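Local coordinates for VWFA domain-containing protein (Alicyclobacillus acidocaldarius subsp. acidocaldarius, PDB 3RAG) that is of unknown function but carries a von Willebrand factor A-type fold, with a sodium ion bound at a site resembling the metal ion-dependent adhesion site of such domains, at residues I177-V190 with E205-A217. Residues are numbered along the deposited sequence; the frame is centred on the assembly and turned at random.
Sequences IAFPGKGEEATRLV and ELVARGGTPTGPA
Glu205 gathers two cations, Lys182 and Arg188, from the beta hairpin of strands 172-179 and 188-194, a worked example of a salt-bridge network and apolar packing sharing one contact. Arg188 NH2 donates to Glu205 OE1 at 2.8 Å, meeting the oxygen nearly along its C-O bond, with the guanidinium and carboxylate planes 60° apart. Lys182 NZ approaches the same oxygen at 3.4 Å, completing the network. The Arg188 guanidinium is sandwiched, Glu205 O over one face and Lys182 CG over the other. Without the guanidinium, as with an alanine at Arg188, Glu205 would probably keep only Lys182 of these two cations, and a gap would open between Lys182 and the end of helix 199-205.

Arg209 grips the turn end-on: NH1 and NH2 both donate to Gly183 O, the NH2 bond being 3.1 Å, and the oxygen lies almost in the guanidinium plane. A water accepts from Arg209 NH1 and, weakly, from Arg188 NH1.

Beneath, Ala217 CB sits over one face of the Phe179 ring, 3.5 Å from CD2; Phe179 CG lies between its backbone N and carbonyl carbon (chi1 62°), turning the ring toward helix 214-232. Pro180, after a cis peptide, packs CB against Pro213 CG at 3.8 Å.

The salt bridges thus tie the hairpin to the end of helix 199-205 and Arg209 ties its turn to the loop that follows, while apolar contacts seat it on the start of helix 214-232.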
loop_
_atom_site.group_PDB
_atom_site.type_symbol
_atom_site.label_atom_id
_atom_site.label_comp_id
_atom_site.label_asym_id
_atom_site.label_seq_id
_atom_site.Cartn_x
_atom_site.Cartn_y
_atom_site.Cartn_z
ATOM N N ILE A 177 -8.811 -1.018 5.888
ATOM C CA ILE A 177 -9.922 -1.925 5.740
ATOM C C ILE A 177 -9.504 -3.328 6.097
ATOM O O ILE A 177 -8.320 -3.677 6.029
ATOM C CB ILE A 177 -10.536 -1.901 4.331
ATOM C CG1 ILE A 177 -9.573 -2.415 3.306
ATOM C CG2 ILE A 177 -10.954 -0.499 3.922
ATOM C CD1 ILE A 177 -10.129 -2.217 1.890
ATOM N N ALA A 178 -10.485 -4.119 6.505
ATOM C CA ALA A 178 -10.299 -5.527 6.813
ATOM C C ALA A 178 -11.076 -6.368 5.801
ATOM O O ALA A 178 -12.125 -5.959 5.316
ATOM C CB ALA A 178 -10.830 -5.830 8.210
ATOM N N PHE A 179 -10.555 -7.550 5.497
ATOM C CA PHE A 179 -11.248 -8.496 4.649
ATOM C C PHE A 179 -11.045 -9.885 5.229
ATOM O O PHE A 179 -9.922 -10.281 5.523
ATOM C CB PHE A 179 -10.784 -8.413 3.172
ATOM C CG PHE A 179 -9.318 -8.731 2.940
ATOM C CD1 PHE A 179 -8.949 -9.971 2.431
ATOM C CD2 PHE A 179 -8.323 -7.791 3.199
ATOM C CE1 PHE A 179 -7.621 -10.277 2.187
ATOM C CE2 PHE A 179 -6.952 -8.085 2.947
ATOM C CZ PHE A 179 -6.606 -9.326 2.439
ATOM N N PRO A 180 -12.135 -10.631 5.409
ATOM C CA PRO A 180 -13.522 -10.308 5.037
ATOM C C PRO A 180 -14.204 -9.319 5.998
ATOM O O PRO A 180 -13.590 -8.866 6.961
ATOM C CB PRO A 180 -14.221 -11.669 5.126
ATOM C CG PRO A 180 -13.461 -12.408 6.185
ATOM C CD PRO A 180 -12.022 -11.955 6.059
ATOM N N GLY A 181 -15.459 -8.985 5.718
ATOM C CA GLY A 181 -16.192 -8.001 6.517
ATOM C C GLY A 181 -17.037 -8.620 7.610
ATOM O O GLY A 181 -16.985 -9.835 7.822
ATOM N N LYS A 182 -17.807 -7.787 8.310
ATOM C CA LYS A 182 -18.655 -8.271 9.401
ATOM C C LYS A 182 -19.762 -9.134 8.838
ATOM O O LYS A 182 -20.257 -8.882 7.735
ATOM C CB LYS A 182 -19.295 -7.088 10.156
ATOM C CG LYS A 182 -18.319 -6.000 10.574
ATOM C CD LYS A 182 -19.034 -4.809 11.214
ATOM C CE LYS A 182 -18.069 -3.652 11.450
ATOM N NZ LYS A 182 -18.712 -2.505 12.141
ATOM N N GLY A 183 -20.193 -10.122 9.611
ATOM C CA GLY A 183 -21.246 -11.009 9.161
ATOM C C GLY A 183 -20.877 -11.595 7.813
ATOM O O GLY A 183 -19.846 -12.261 7.672
ATOM N N GLU A 184 -21.712 -11.326 6.813
ATOM C CA GLU A 184 -21.526 -11.905 5.490
ATOM C C GLU A 184 -20.921 -10.888 4.514
ATOM O O GLU A 184 -20.834 -11.151 3.317
ATOM C CB GLU A 184 -22.861 -12.422 4.938
ATOM C CG GLU A 184 -23.666 -13.236 5.952
ATOM C CD GLU A 184 -22.828 -14.312 6.611
ATOM O OE1 GLU A 184 -22.171 -15.084 5.872
ATOM O OE2 GLU A 184 -22.819 -14.374 7.865
ATOM N N GLU A 185 -20.498 -9.734 5.019
ATOM C CA GLU A 185 -19.931 -8.709 4.145
ATOM C C GLU A 185 -18.523 -9.040 3.658
ATOM O O GLU A 185 -17.818 -9.839 4.265
ATOM C CB GLU A 185 -20.031 -7.338 4.820
ATOM C CG GLU A 185 -21.503 -7.078 5.231
ATOM C CD GLU A 185 -21.754 -5.735 5.872
ATOM O OE1 GLU A 185 -20.804 -5.129 6.394
ATOM O OE2 GLU A 185 -22.928 -5.288 5.861
ATOM N N ALA A 186 -18.122 -8.424 2.548
ATOM C CA ALA A 186 -16.841 -8.732 1.900
ATOM C C ALA A 186 -15.652 -7.994 2.522
ATOM O O ALA A 186 -14.523 -8.511 2.558
ATOM C CB ALA A 186 -16.930 -8.400 0.414
ATOM N N THR A 187 -15.904 -6.778 2.986
ATOM C CA THR A 187 -14.857 -5.972 3.616
ATOM C C THR A 187 -15.483 -5.133 4.716
ATOM O O THR A 187 -16.711 -4.973 4.795
ATOM C CB THR A 187 -14.182 -5.001 2.635
ATOM O OG1 THR A 187 -15.103 -3.931 2.325
ATOM C CG2 THR A 187 -13.720 -5.739 1.367
ATOM N N ARG A 188 -14.632 -4.617 5.580
ATOM C CA ARG A 188 -15.094 -3.744 6.648
ATOM C C ARG A 188 -14.216 -2.506 6.636
ATOM O O ARG A 188 -12.992 -2.611 6.632
ATOM C CB ARG A 188 -14.944 -4.469 7.980
ATOM C CG ARG A 188 -15.463 -3.723 9.182
ATOM C CD ARG A 188 -14.809 -4.293 10.457
ATOM N NE ARG A 188 -14.798 -5.762 10.495
ATOM C CZ ARG A 188 -15.341 -6.479 11.481
ATOM N NH1 ARG A 188 -15.306 -7.805 11.444
ATOM N NH2 ARG A 188 -15.922 -5.867 12.512
ATOM N N LEU A 189 -14.822 -1.324 6.613
ATOM C CA LEU A 189 -14.024 -0.116 6.742
ATOM C C LEU A 189 -13.652 0.046 8.211
ATOM O O LEU A 189 -14.518 0.274 9.058
ATOM C CB LEU A 189 -14.808 1.100 6.261
ATOM C CG LEU A 189 -14.044 2.432 6.368
ATOM C CD1 LEU A 189 -12.901 2.470 5.377
ATOM C CD2 LEU A 189 -14.998 3.609 6.153
ATOM N N VAL A 190 -12.368 -0.067 8.523
ATOM C CA VAL A 190 -11.913 0.049 9.910
ATOM C C VAL A 190 -11.780 1.519 10.328
ATOM O O VAL A 190 -12.215 1.919 11.428
ATOM C CB VAL A 190 -10.576 -0.718 10.128
ATOM C CG1 VAL A 190 -10.102 -0.574 11.574
ATOM C CG2 VAL A 190 -10.779 -2.178 9.797
ATOM N N GLU A 205 -12.195 -4.037 15.413
ATOM C CA GLU A 205 -12.683 -4.451 14.096
ATOM C C GLU A 205 -11.932 -5.617 13.464
ATOM O O GLU A 205 -12.428 -6.230 12.511
ATOM C CB GLU A 205 -12.696 -3.245 13.132
ATOM C CG GLU A 205 -13.452 -2.023 13.695
ATOM C CD GLU A 205 -14.955 -2.271 13.827
ATOM O OE1 GLU A 205 -15.472 -3.150 13.109
ATOM O OE2 GLU A 205 -15.612 -1.595 14.655
ATOM N N LEU A 206 -10.732 -5.931 13.962
ATOM C CA LEU A 206 -9.968 -7.018 13.360
ATOM C C LEU A 206 -10.275 -8.346 14.035
ATOM O O LEU A 206 -9.631 -8.755 15.002
ATOM C CB LEU A 206 -8.450 -6.710 13.346
ATOM C CG LEU A 206 -8.045 -5.401 12.673
ATOM C CD1 LEU A 206 -6.513 -5.261 12.711
ATOM C CD2 LEU A 206 -8.527 -5.362 11.224
ATOM N N VAL A 207 -11.300 -9.017 13.525
ATOM C CA VAL A 207 -11.724 -10.297 14.071
ATOM C C VAL A 207 -11.392 -11.377 13.063
ATOM O O VAL A 207 -11.778 -11.283 11.901
ATOM C CB VAL A 207 -13.237 -10.311 14.336
ATOM C CG1 VAL A 207 -13.621 -11.527 15.158
ATOM C CG2 VAL A 207 -13.666 -9.030 15.029
ATOM N N ALA A 208 -10.686 -12.412 13.504
ATOM C CA ALA A 208 -10.275 -13.457 12.583
ATOM C C ALA A 208 -11.354 -14.513 12.417
ATOM O O ALA A 208 -11.609 -15.315 13.313
ATOM C CB ALA A 208 -8.981 -14.096 13.057
ATOM N N ARG A 209 -11.986 -14.489 11.252
ATOM C CA ARG A 209 -13.010 -15.453 10.897
ATOM C C ARG A 209 -13.188 -15.458 9.387
ATOM O O ARG A 209 -12.861 -14.481 8.718
ATOM C CB ARG A 209 -14.331 -15.104 11.582
ATOM C CG ARG A 209 -14.817 -13.695 11.298
ATOM C CD ARG A 209 -16.067 -13.368 12.100
ATOM N NE ARG A 209 -17.259 -13.990 11.532
ATOM C CZ ARG A 209 -17.960 -13.482 10.524
ATOM N NH1 ARG A 209 -17.587 -12.338 9.965
ATOM N NH2 ARG A 209 -19.033 -14.115 10.072
ATOM N N GLY A 210 -13.730 -16.544 8.855
ATOM C CA GLY A 210 -14.006 -16.629 7.435
ATOM C C GLY A 210 -12.827 -16.922 6.531
ATOM O O GLY A 210 -11.738 -17.269 6.982
ATOM N N GLY A 211 -13.069 -16.772 5.234
ATOM C CA GLY A 211 -12.070 -17.031 4.206
ATOM C C GLY A 211 -11.399 -15.731 3.824
ATOM O O GLY A 211 -11.433 -14.759 4.585
ATOM N N THR A 212 -10.740 -15.724 2.671
ATOM C CA THR A 212 -10.068 -14.518 2.226
ATOM C C THR A 212 -10.554 -14.048 0.862
ATOM O O THR A 212 -10.310 -14.686 -0.158
ATOM C CB THR A 212 -8.544 -14.726 2.179
ATOM O OG1 THR A 212 -8.170 -15.238 0.896
ATOM C CG2 THR A 212 -8.112 -15.709 3.252
ATOM N N PRO A 213 -11.201 -12.893 0.866
ATOM C CA PRO A 213 -11.675 -12.217 -0.348
ATOM C C PRO A 213 -10.775 -11.043 -0.708
ATOM O O PRO A 213 -11.121 -9.857 -0.588
ATOM C CB PRO A 213 -13.093 -11.773 0.040
ATOM C CG PRO A 213 -12.984 -11.512 1.527
ATOM C CD PRO A 213 -12.030 -12.563 2.050
ATOM N N THR A 214 -9.579 -11.377 -1.163
ATOM C CA THR A 214 -8.605 -10.358 -1.446
ATOM C C THR A 214 -9.012 -9.455 -2.595
ATOM O O THR A 214 -8.651 -8.300 -2.607
ATOM C CB THR A 214 -7.239 -11.010 -1.799
ATOM O OG1 THR A 214 -6.998 -12.088 -0.882
ATOM C CG2 THR A 214 -6.120 -9.982 -1.715
ATOM N N GLY A 215 -9.723 -9.998 -3.582
ATOM C CA GLY A 215 -10.120 -9.173 -4.726
ATOM C C GLY A 215 -11.007 -7.983 -4.327
ATOM O O GLY A 215 -10.687 -6.829 -4.596
ATOM N N PRO A 216 -12.137 -8.263 -3.686
ATOM C CA PRO A 216 -13.015 -7.180 -3.228
ATOM C C PRO A 216 -12.284 -6.192 -2.306
ATOM O O PRO A 216 -12.547 -5.000 -2.361
ATOM C CB PRO A 216 -14.113 -7.934 -2.473
ATOM C CG PRO A 216 -14.198 -9.244 -3.226
ATOM C CD PRO A 216 -12.758 -9.589 -3.502
ATOM N N ALA A 217 -11.338 -6.670 -1.492
ATOM C CA ALA A 217 -10.562 -5.742 -0.664
ATOM C C ALA A 217 -9.801 -4.700 -1.490
ATOM O O ALA A 217 -9.843 -3.494 -1.200
ATOM C CB ALA A 217 -9.579 -6.508 0.227
HETATM O O HOH W 1 -15.366 -9.996 9.774
#